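PDB 5KZL: heme oxygenase from Leptospira interrogans, which catalyses the oxygen-dependent cleavage of heme, which in this enzyme family yields biliverdin, carbon monoxide and free iron. Local coordinates for residues K23-S28 against L204-F209; N68-S73 against D182-N187; Q90-T95 against L151-G156. The protein carries 1 engineered substitution. All coordinates share one frame; numbering follows the deposited sequence.

Contact 1. Residues K23-S28 against L204-F209. With HEM (protoporphyrin IX containing Fe), chain B.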
loop_
_atom_site.group_PDB
_atom_site.type_symbol
_atom_site.label_atom_id
_atom_site.label_comp_id
_atom_site.label_asym_id
_atom_site.label_seq_id
_atom_site.Cartn_x
_atom_site.Cartn_y
_atom_site.Cartn_z
ATOM N N LYS A 23 -8.729 -10.946 4.390
ATOM C CA LYS A 23 -10.130 -11.261 4.104
ATOM C C LYS A 23 -11.091 -10.167 4.625
ATOM O O LYS A 23 -11.907 -9.671 3.842
ATOM C CB LYS A 23 -10.497 -12.656 4.625
ATOM C CG LYS A 23 -11.829 -13.190 4.091
ATOM C CD LYS A 23 -12.646 -13.895 5.180
ATOM C CE LYS A 23 -13.939 -13.177 5.518
ATOM N NZ LYS A 23 -13.746 -12.085 6.514
ATOM N N ALA A 24 -10.950 -9.742 5.904
ATOM C CA ALA A 24 -11.803 -8.705 6.509
ATOM C C ALA A 24 -11.747 -7.338 5.796
ATOM O O ALA A 24 -12.730 -6.596 5.834
ATOM C CB ALA A 24 -11.494 -8.551 7.985
ATOM N N ALA A 25 -10.614 -7.021 5.123
ATOM C CA ALA A 25 -10.433 -5.766 4.373
ATOM C C ALA A 25 -11.368 -5.652 3.130
ATOM O O ALA A 25 -11.513 -4.564 2.556
ATOM C CB ALA A 25 -8.973 -5.592 3.985
ATOM N N GLU A 26 -12.053 -6.762 2.780
ATOM C CA GLU A 26 -13.013 -6.851 1.675
ATOM C C GLU A 26 -14.476 -6.756 2.160
ATOM O O GLU A 26 -15.398 -6.882 1.346
ATOM C CB GLU A 26 -12.796 -8.135 0.874
ATOM C CG GLU A 26 -11.450 -8.192 0.184
ATOM C CD GLU A 26 -10.672 -9.477 0.369
ATOM O OE1 GLU A 26 -11.296 -10.545 0.572
ATOM O OE2 GLU A 26 -9.424 -9.413 0.289
ATOM N N SER A 27 -14.684 -6.508 3.478
ATOM C CA SER A 27 -16.010 -6.343 4.088
ATOM C C SER A 27 -16.631 -5.018 3.660
ATOM O O SER A 27 -17.830 -4.803 3.840
ATOM C CB SER A 27 -15.932 -6.443 5.609
ATOM O OG SER A 27 -15.747 -7.791 6.006
ATOM N N SER A 28 -15.812 -4.134 3.070
ATOM C CA SER A 28 -16.261 -2.864 2.515
ATOM C C SER A 28 -17.005 -3.180 1.234
ATOM O O SER A 28 -16.613 -4.103 0.517
ATOM C CB SER A 28 -15.070 -1.952 2.207
ATOM O OG SER A 28 -13.820 -2.627 2.247
ATOM N N LEU A 204 -6.277 0.021 9.248
ATOM C CA LEU A 204 -6.275 1.411 8.750
ATOM C C LEU A 204 -6.736 1.455 7.297
ATOM O O LEU A 204 -7.466 2.369 6.931
ATOM C CB LEU A 204 -4.912 2.080 8.942
ATOM C CG LEU A 204 -4.546 2.410 10.426
ATOM C CD1 LEU A 204 -3.045 2.594 10.580
ATOM C CD2 LEU A 204 -5.227 3.668 10.889
ATOM N N ASN A 205 -6.397 0.412 6.512
ATOM C CA ASN A 205 -6.877 0.289 5.130
ATOM C C ASN A 205 -8.376 0.039 5.099
ATOM O O ASN A 205 -9.062 0.650 4.288
ATOM C CB ASN A 205 -6.117 -0.813 4.384
ATOM C CG ASN A 205 -4.813 -0.282 3.871
ATOM O OD1 ASN A 205 -4.760 0.287 2.782
ATOM N ND2 ASN A 205 -3.785 -0.266 4.722
ATOM N N GLN A 206 -8.902 -0.827 6.010
ATOM C CA GLN A 206 -10.352 -1.074 6.125
ATOM C C GLN A 206 -11.062 0.252 6.454
ATOM O O GLN A 206 -12.150 0.504 5.936
ATOM C CB GLN A 206 -10.662 -2.102 7.229
ATOM C CG GLN A 206 -10.084 -3.488 6.972
ATOM C CD GLN A 206 -10.485 -4.533 7.997
ATOM O OE1 GLN A 206 -11.650 -4.629 8.408
ATOM N NE2 GLN A 206 -9.534 -5.395 8.379
ATOM N N GLY A 207 -10.419 1.078 7.284
ATOM C CA GLY A 207 -10.913 2.396 7.680
ATOM C C GLY A 207 -11.101 3.348 6.514
ATOM O O GLY A 207 -12.158 3.972 6.384
ATOM N N ILE A 208 -10.107 3.438 5.623
ATOM C CA ILE A 208 -10.226 4.304 4.443
ATOM C C ILE A 208 -11.254 3.722 3.452
ATOM O O ILE A 208 -12.025 4.486 2.880
ATOM C CB ILE A 208 -8.867 4.693 3.770
ATOM C CG1 ILE A 208 -8.094 3.477 3.264
ATOM C CG2 ILE A 208 -8.009 5.565 4.700
ATOM C CD1 ILE A 208 -6.747 3.776 2.546
ATOM N N PHE A 209 -11.332 2.378 3.316
ATOM C CA PHE A 209 -12.308 1.736 2.428
ATOM C C PHE A 209 -13.746 1.940 2.911
ATOM O O PHE A 209 -14.663 2.078 2.075
ATOM C CB PHE A 209 -11.997 0.247 2.179
ATOM C CG PHE A 209 -10.669 -0.086 1.517
ATOM C CD1 PHE A 209 -10.033 0.829 0.679
ATOM C CD2 PHE A 209 -10.069 -1.320 1.715
ATOM C CE1 PHE A 209 -8.806 0.521 0.079
ATOM C CE2 PHE A 209 -8.853 -1.634 1.097
ATOM C CZ PHE A 209 -8.229 -0.712 0.290
HETATM C CHA HEM B . -1.436 -10.919 -1.582
HETATM C CHB HEM B . -2.339 -6.992 0.918
HETATM C CHC HEM B . -6.607 -6.738 -1.220
HETATM C CHD HEM B . -5.282 -10.041 -4.247
HETATM C C1A HEM B . -1.321 -9.872 -0.734
HETATM C C2A HEM B . -0.221 -9.698 0.168
HETATM C C3A HEM B . -0.497 -8.610 0.882
HETATM C C4A HEM B . -1.713 -8.098 0.433
HETATM C CMA HEM B . 0.343 -7.991 1.930
HETATM C CAA HEM B . 1.012 -10.558 0.294
HETATM C CBA HEM B . 0.768 -11.848 1.110
HETATM C CGA HEM B . 2.041 -12.554 1.330
HETATM O O1A HEM B . 2.456 -12.725 2.434
HETATM O O2A HEM B . 2.655 -12.946 0.351
HETATM C C1B HEM B . -3.613 -6.572 0.574
HETATM C C2B HEM B . -4.310 -5.479 1.234
HETATM C C3B HEM B . -5.508 -5.430 0.618
HETATM C C4B HEM B . -5.529 -6.494 -0.397
HETATM C CMB HEM B . -3.817 -4.575 2.312
HETATM C CAB HEM B . -6.609 -4.579 0.833
HETATM C CBB HEM B . -6.565 -3.934 1.884
HETATM C C1C HEM B . -6.611 -7.492 -2.338
HETATM C C2C HEM B . -7.543 -7.415 -3.410
HETATM C C3C HEM B . -7.141 -8.363 -4.274
HETATM C C4C HEM B . -5.953 -8.985 -3.746
HETATM C CMC HEM B . -8.726 -6.456 -3.535
HETATM C CAC HEM B . -7.813 -8.662 -5.518
HETATM C CBC HEM B . -7.200 -9.263 -6.454
HETATM C C1D HEM B . -4.160 -10.627 -3.697
HETATM C C2D HEM B . -3.513 -11.832 -4.274
HETATM C C3D HEM B . -2.440 -12.045 -3.555
HETATM C C4D HEM B . -2.428 -10.998 -2.522
HETATM C CMD HEM B . -3.954 -12.592 -5.475
HETATM C CAD HEM B . -1.475 -13.184 -3.738
HETATM C CBD HEM B . -0.559 -13.020 -4.893
HETATM C CGD HEM B . 0.407 -14.151 -5.043
HETATM O O1D HEM B . 0.613 -14.900 -4.166
HETATM O O2D HEM B . 0.977 -14.249 -6.087
HETATM N NA HEM B . -2.193 -8.887 -0.491
HETATM N NB HEM B . -4.418 -7.084 -0.292
HETATM N NC HEM B . -5.724 -8.429 -2.589
HETATM N ND HEM B . -3.460 -10.187 -2.673
HETATM FE FE HEM B . -3.942 -8.696 -1.523
HETATM O O HOH W 1 -13.877 -1.505 5.282
HETATM O O HOH W 2 -3.022 -7.269 -3.042
#

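Contact 2. Residues N68-S73 against D182-N187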
loop_
_atom_site.group_PDB
_atom_site.type_symbol
_atom_site.label_atom_id
_atom_site.label_comp_id
_atom_site.label_asym_id
_atom_site.label_seq_id
_atom_site.Cartn_x
_atom_site.Cartn_y
_atom_site.Cartn_z
ATOM N N ASN A 68 18.368 3.272 8.571
ATOM C CA ASN A 68 18.080 2.507 9.772
ATOM C C ASN A 68 18.596 1.070 9.520
ATOM O O ASN A 68 18.398 0.534 8.422
ATOM C CB ASN A 68 16.580 2.499 10.040
ATOM C CG ASN A 68 16.167 1.628 11.197
ATOM O OD1 ASN A 68 16.075 0.403 11.075
ATOM N ND2 ASN A 68 15.867 2.243 12.326
ATOM N N LEU A 69 19.305 0.487 10.504
ATOM C CA LEU A 69 19.924 -0.837 10.361
ATOM C C LEU A 69 18.944 -1.951 10.062
ATOM O O LEU A 69 19.283 -2.872 9.321
ATOM C CB LEU A 69 20.805 -1.197 11.580
ATOM C CG LEU A 69 22.122 -0.411 11.758
ATOM C CD1 LEU A 69 22.919 -0.977 12.910
ATOM C CD2 LEU A 69 22.983 -0.493 10.517
ATOM N N VAL A 70 17.721 -1.858 10.595
ATOM C CA VAL A 70 16.708 -2.869 10.321
ATOM C C VAL A 70 16.105 -2.664 8.924
ATOM O O VAL A 70 15.983 -3.637 8.178
ATOM C CB VAL A 70 15.656 -2.970 11.458
ATOM C CG1 VAL A 70 14.429 -3.766 11.028
ATOM C CG2 VAL A 70 16.278 -3.578 12.713
ATOM N N LEU A 71 15.787 -1.411 8.543
ATOM C CA LEU A 71 15.148 -1.123 7.259
ATOM C C LEU A 71 16.073 -1.163 6.040
ATOM O O LEU A 71 15.577 -1.321 4.927
ATOM C CB LEU A 71 14.386 0.215 7.288
ATOM C CG LEU A 71 13.329 0.423 8.391
ATOM C CD1 LEU A 71 12.807 1.843 8.338
ATOM C CD2 LEU A 71 12.156 -0.551 8.241
ATOM N N LYS A 72 17.398 -0.998 6.229
ATOM C CA LYS A 72 18.393 -0.954 5.148
ATOM C C LYS A 72 18.181 -1.996 4.034
ATOM O O LYS A 72 18.161 -1.627 2.859
ATOM C CB LYS A 72 19.816 -1.061 5.725
ATOM C CG LYS A 72 20.592 0.238 5.643
ATOM C CD LYS A 72 22.058 0.045 6.007
ATOM C CE LYS A 72 22.716 1.354 6.366
ATOM N NZ LYS A 72 24.188 1.210 6.502
ATOM N N SER A 73 17.964 -3.276 4.398
ATOM C CA SER A 73 17.774 -4.345 3.413
ATOM C C SER A 73 16.398 -4.348 2.709
ATOM O O SER A 73 16.226 -5.109 1.746
ATOM C CB SER A 73 18.077 -5.708 4.020
ATOM O OG SER A 73 17.294 -5.920 5.179
ATOM N N ASP A 182 13.070 -11.816 5.517
ATOM C CA ASP A 182 13.701 -12.860 6.318
ATOM C C ASP A 182 15.129 -12.518 6.758
ATOM O O ASP A 182 15.614 -13.100 7.737
ATOM C CB ASP A 182 13.640 -14.197 5.585
ATOM C CG ASP A 182 12.252 -14.789 5.506
ATOM O OD1 ASP A 182 11.348 -14.275 6.199
ATOM O OD2 ASP A 182 12.074 -15.795 4.768
ATOM N N SER A 183 15.776 -11.562 6.064
ATOM C CA SER A 183 17.142 -11.093 6.329
ATOM C C SER A 183 17.168 -10.017 7.401
ATOM O O SER A 183 18.241 -9.717 7.928
ATOM C CB SER A 183 17.790 -10.558 5.046
ATOM O OG SER A 183 17.471 -9.196 4.765
ATOM N N LEU A 184 16.012 -9.362 7.658
ATOM C CA LEU A 184 15.953 -8.269 8.624
ATOM C C LEU A 184 16.572 -8.639 9.951
ATOM O O LEU A 184 16.194 -9.676 10.505
ATOM C CB LEU A 184 14.524 -7.739 8.835
ATOM C CG LEU A 184 13.797 -7.090 7.641
ATOM C CD1 LEU A 184 12.609 -6.245 8.121
ATOM C CD2 LEU A 184 14.719 -6.261 6.797
ATOM N N PRO A 185 17.549 -7.839 10.458
ATOM C CA PRO A 185 18.167 -8.179 11.751
ATOM C C PRO A 185 17.249 -7.903 12.945
ATOM O O PRO A 185 17.439 -6.919 13.676
ATOM C CB PRO A 185 19.431 -7.317 11.764
ATOM C CG PRO A 185 19.066 -6.107 10.962
ATOM C CD PRO A 185 18.136 -6.600 9.891
ATOM N N VAL A 186 16.230 -8.769 13.135
ATOM C CA VAL A 186 15.261 -8.664 14.226
ATOM C C VAL A 186 15.085 -10.016 14.898
ATOM O O VAL A 186 15.189 -11.048 14.217
ATOM C CB VAL A 186 13.888 -8.041 13.804
ATOM C CG1 VAL A 186 14.035 -6.570 13.446
ATOM C CG2 VAL A 186 13.221 -8.817 12.662
ATOM N N ASN A 187 14.803 -10.027 16.223
ATOM C CA ASN A 187 14.577 -11.301 16.888
ATOM C C ASN A 187 13.100 -11.676 16.795
ATOM O O ASN A 187 12.292 -10.876 16.328
ATOM C CB ASN A 187 15.143 -11.314 18.320
ATOM C CG ASN A 187 14.528 -10.296 19.246
ATOM O OD1 ASN A 187 13.321 -10.015 19.210
ATOM N ND2 ASN A 187 15.348 -9.729 20.124
#

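Contact 3. Residues Q90-T95 against L151-G156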
loop_
_atom_site.group_PDB
_atom_site.type_symbol
_atom_site.label_atom_id
_atom_site.label_comp_id
_atom_site.label_asym_id
_atom_site.label_seq_id
_atom_site.Cartn_x
_atom_site.Cartn_y
_atom_site.Cartn_z
ATOM N N GLN A 90 -4.432 12.738 -12.072
ATOM C CA GLN A 90 -4.539 13.665 -13.193
ATOM C C GLN A 90 -5.463 13.062 -14.291
ATOM O O GLN A 90 -6.240 13.804 -14.884
ATOM C CB GLN A 90 -3.136 13.984 -13.757
ATOM C CG GLN A 90 -3.098 15.092 -14.846
ATOM C CD GLN A 90 -3.560 14.618 -16.217
ATOM O OE1 GLN A 90 -3.180 13.540 -16.700
ATOM N NE2 GLN A 90 -4.430 15.396 -16.870
ATOM N N PHE A 91 -5.377 11.736 -14.561
ATOM C CA PHE A 91 -6.245 11.137 -15.585
ATOM C C PHE A 91 -7.733 11.303 -15.203
ATOM O O PHE A 91 -8.552 11.685 -16.045
ATOM C CB PHE A 91 -5.909 9.651 -15.844
ATOM C CG PHE A 91 -6.949 8.975 -16.721
ATOM C CD1 PHE A 91 -6.956 9.176 -18.101
ATOM C CD2 PHE A 91 -7.969 8.218 -16.159
ATOM C CE1 PHE A 91 -7.946 8.595 -18.900
ATOM C CE2 PHE A 91 -8.975 7.667 -16.951
ATOM C CZ PHE A 91 -8.957 7.856 -18.316
ATOM N N PHE A 92 -8.079 10.982 -13.947
ATOM C CA PHE A 92 -9.471 11.068 -13.502
ATOM C C PHE A 92 -9.997 12.508 -13.318
ATOM O O PHE A 92 -11.159 12.787 -13.644
ATOM C CB PHE A 92 -9.695 10.237 -12.230
ATOM C CG PHE A 92 -9.610 8.766 -12.549
ATOM C CD1 PHE A 92 -10.629 8.130 -13.242
ATOM C CD2 PHE A 92 -8.467 8.032 -12.229
ATOM C CE1 PHE A 92 -10.516 6.783 -13.606
ATOM C CE2 PHE A 92 -8.355 6.690 -12.590
ATOM C CZ PHE A 92 -9.385 6.069 -13.267
ATOM N N TYR A 93 -9.165 13.404 -12.782
ATOM C CA TYR A 93 -9.614 14.768 -12.489
ATOM C C TYR A 93 -9.323 15.829 -13.557
ATOM O O TYR A 93 -9.908 16.920 -13.487
ATOM C CB TYR A 93 -9.031 15.226 -11.161
ATOM C CG TYR A 93 -9.719 14.608 -9.967
ATOM C CD1 TYR A 93 -10.936 15.106 -9.502
ATOM C CD2 TYR A 93 -9.137 13.557 -9.269
ATOM C CE1 TYR A 93 -11.569 14.550 -8.395
ATOM C CE2 TYR A 93 -9.756 13.002 -8.144
ATOM C CZ TYR A 93 -10.976 13.502 -7.715
ATOM O OH TYR A 93 -11.616 12.965 -6.621
ATOM N N GLY A 94 -8.387 15.544 -14.467
ATOM C CA GLY A 94 -7.926 16.492 -15.476
ATOM C C GLY A 94 -6.809 17.314 -14.861
ATOM O O GLY A 94 -5.701 17.380 -15.391
ATOM N N THR A 95 -7.091 17.902 -13.686
ATOM C CA THR A 95 -6.155 18.655 -12.861
ATOM C C THR A 95 -6.495 18.326 -11.405
ATOM O O THR A 95 -7.626 18.561 -10.970
ATOM C CB THR A 95 -6.141 20.159 -13.228
ATOM O OG1 THR A 95 -5.395 20.859 -12.244
ATOM C CG2 THR A 95 -7.544 20.773 -13.368
ATOM N N LEU A 151 -14.126 0.431 -15.295
ATOM C CA LEU A 151 -14.278 1.835 -15.700
ATOM C C LEU A 151 -14.214 2.071 -17.210
ATOM O O LEU A 151 -14.331 3.216 -17.670
ATOM C CB LEU A 151 -13.237 2.694 -14.953
ATOM C CG LEU A 151 -13.419 2.807 -13.430
ATOM C CD1 LEU A 151 -12.192 3.371 -12.779
ATOM C CD2 LEU A 151 -14.663 3.608 -13.068
ATOM N N ASN A 152 -14.094 0.971 -17.992
ATOM C CA ASN A 152 -13.934 0.977 -19.445
ATOM C C ASN A 152 -12.825 1.967 -19.817
ATOM O O ASN A 152 -13.012 2.874 -20.641
ATOM C CB ASN A 152 -15.276 1.271 -20.170
ATOM C CG ASN A 152 -15.234 0.897 -21.629
ATOM O OD1 ASN A 152 -14.253 0.341 -22.132
ATOM N ND2 ASN A 152 -16.276 1.250 -22.354
ATOM N N LEU A 153 -11.661 1.823 -19.155
ATOM C CA LEU A 153 -10.549 2.742 -19.338
ATOM C C LEU A 153 -9.867 2.637 -20.689
ATOM O O LEU A 153 -9.732 1.525 -21.205
ATOM C CB LEU A 153 -9.490 2.535 -18.233
ATOM C CG LEU A 153 -9.904 2.836 -16.784
ATOM C CD1 LEU A 153 -8.757 2.544 -15.831
ATOM C CD2 LEU A 153 -10.350 4.296 -16.622
ATOM N N PRO A 154 -9.328 3.763 -21.228
ATOM C CA PRO A 154 -8.519 3.660 -22.462
ATOM C C PRO A 154 -7.262 2.830 -22.180
ATOM O O PRO A 154 -6.811 2.744 -21.027
ATOM C CB PRO A 154 -8.118 5.108 -22.771
ATOM C CG PRO A 154 -8.895 5.966 -21.842
ATOM C CD PRO A 154 -9.350 5.141 -20.694
ATOM N N GLU A 155 -6.700 2.226 -23.231
ATOM C CA GLU A 155 -5.483 1.426 -23.180
ATOM C C GLU A 155 -4.342 2.212 -22.537
ATOM O O GLU A 155 -4.042 3.321 -22.968
ATOM C CB GLU A 155 -5.100 0.992 -24.613
ATOM C CG GLU A 155 -3.969 -0.022 -24.684
ATOM C CD GLU A 155 -4.212 -1.341 -23.979
ATOM O OE1 GLU A 155 -5.257 -1.982 -24.238
ATOM O OE2 GLU A 155 -3.342 -1.738 -23.173
ATOM N N GLY A 156 -3.776 1.648 -21.471
ATOM C CA GLY A 156 -2.650 2.216 -20.733
ATOM C C GLY A 156 -2.889 3.472 -19.915
ATOM O O GLY A 156 -1.929 4.092 -19.456
#

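Contact 1. Residues K23-S28 against L204-F209
The ring of Phe-209 meets Ala-25 at its edge, where the carbonyl O of Ala-25 lies 3.6 Å from Phe-209 CD2 near the ring plane. Further along the same edge stands a vinyl arm of the heme, with HEM CBB 3.3 Å from Phe-209 CE2. Asn-205 O, a turn earlier in the same helix, lies against one face of the ring, off-centre toward the rim. Ser-28 approaches the base of the ring obliquely, its OG 3.4 Å from Phe-209 CB. A water sits beside Ser-28, donating to Gln-206 O at 2.7 Å, with a weak bond to Ser-28 OG. Gln-206 runs extended beyond CG (chi2 -175°), which lays its chain alongside the backbone of Ala-24 and Ala-25: CG sits 3.5 Å from Ala-25 CA, while the amide at its end comes beside Ala-24, NE2 being 3.7 Å from Ala-24 CB. Ala-25 CB also packs on the vinyl, 3.6 Å from HEM CBB, so the small methyl and the phenyl together border this arm of the porphyrin; both residues belong to the heme pocket. The pieces joined are the type I beta turn Ala-24 to Ser-27, with Ser-28 after it, and the last part of helix 188-210. Helix 29-36 touches Phe-209 through Ile-31, and helix 41-64 does so through His-47.

Contact 2. Residues N68-S73 against D182-N187
Val-70 is the knob of this contact, pushing its two methyls at Leu-184, Pro-185 and Val-186. Val-70 CG1 stands anti to the backbone N (chi1 166°) and meets Val-186 CG1 at 3.7 Å, the two side chains crossing at about a right angle. Val-70 CG2 comes 3.7 Å from the carbonyl O of Pro-185. Opposite bumps fit back against 68-73: the Pro-185 ring sets CG 3.6 Å from Leu-69 O, and the CD2 methyl of Leu-184 pokes between Val-70 O, at 3.2 Å, and the hydroxyl of Ser-73. Ser-73 OG gives Ser-183 OG a weak hydrogen bond of 3.3 Å; Ser-183 OG is also bonded to Ala-180 O. The turn carrying Val-70 is held by Asn-68, whose OD1 takes two backbone N-H groups. Leu-71 N arrives in the carbonyl plane on a lone pair, 3.1 Å from Asn-68 OD1, whereas Val-70 N lies above that plane. Asn-68 thus makes an Asx turn and Asx motif, and Pro-185 centres an inverse gamma turn: two tight turns, packed through Val-70, that join the loop between helices 41-64 and 82-93 to the link between helices 170-183 and 188-210 at the surface of this helical heme oxygenase fold.

Contact 3. Residues Q90-T95 against L151-G156
Across from Phe-91 the backbone of Leu-153 stays distant, 10.2 Å between their CA atoms, and side chains alone bridge the two. The rings of Phe-91 and Phe-92 reach out from the last turn of helix 82-93, and Leu-151, Leu-153 and Pro-154 answer from the end of helix 125-151 and the loop after it. Leu-153 CD2 sits at the junction of the two rings, 3.7 Å from Phe-91 CE2 and 3.9 Å from Phe-92 CE1. Phe-91, with CG anti to its N (chi1 170°), points toward Pro-154, whose side chain comes from the opposite direction and meets the ring obliquely, CD 3.6 Å from Phe-91 CZ. Leu-151 crosses Phe-92 at about a right angle, its CD1 methyl 3.9 Å from Phe-92 CE1. The aromatic pair also braces itself: Phe-91 CD2 lies over the centre of one face of Phe-92, 3.7 Å above its plane. Tyr-44 and Leu-48 of helix 41-64 also touch Phe-92. Gly-94, with positive phi, is the first residue past the helix; its O accepts from Gln-90 NE2 at 2.8 Å. This is apolar packing of a helix C-terminus on the loop leaving helix 125-151, at the surface of the heme oxygenase fold.

Contact 1 is partly buried and the other two lie at the surface, about 20 Å from the centre of the chain. Contacts 2 and 3 fall on opposite sides of that centre, their own centres 39 Å apart, and none of the three touches another. Contact 2 uses the end of helix 170-183 and contact 1 the next helix, 188-210, while helix 41-64 lies beside both contact 1 and contact 3. Contact 3 lies inside the loop closed by contact 2, which lies inside that closed by contact 1. Contact 1 packs against heme and has a water bridge that is weak on the serine side, contact 2 mixes methyls with a weak hydroxyl pair, and contact 3 is wholly apolar across its segments.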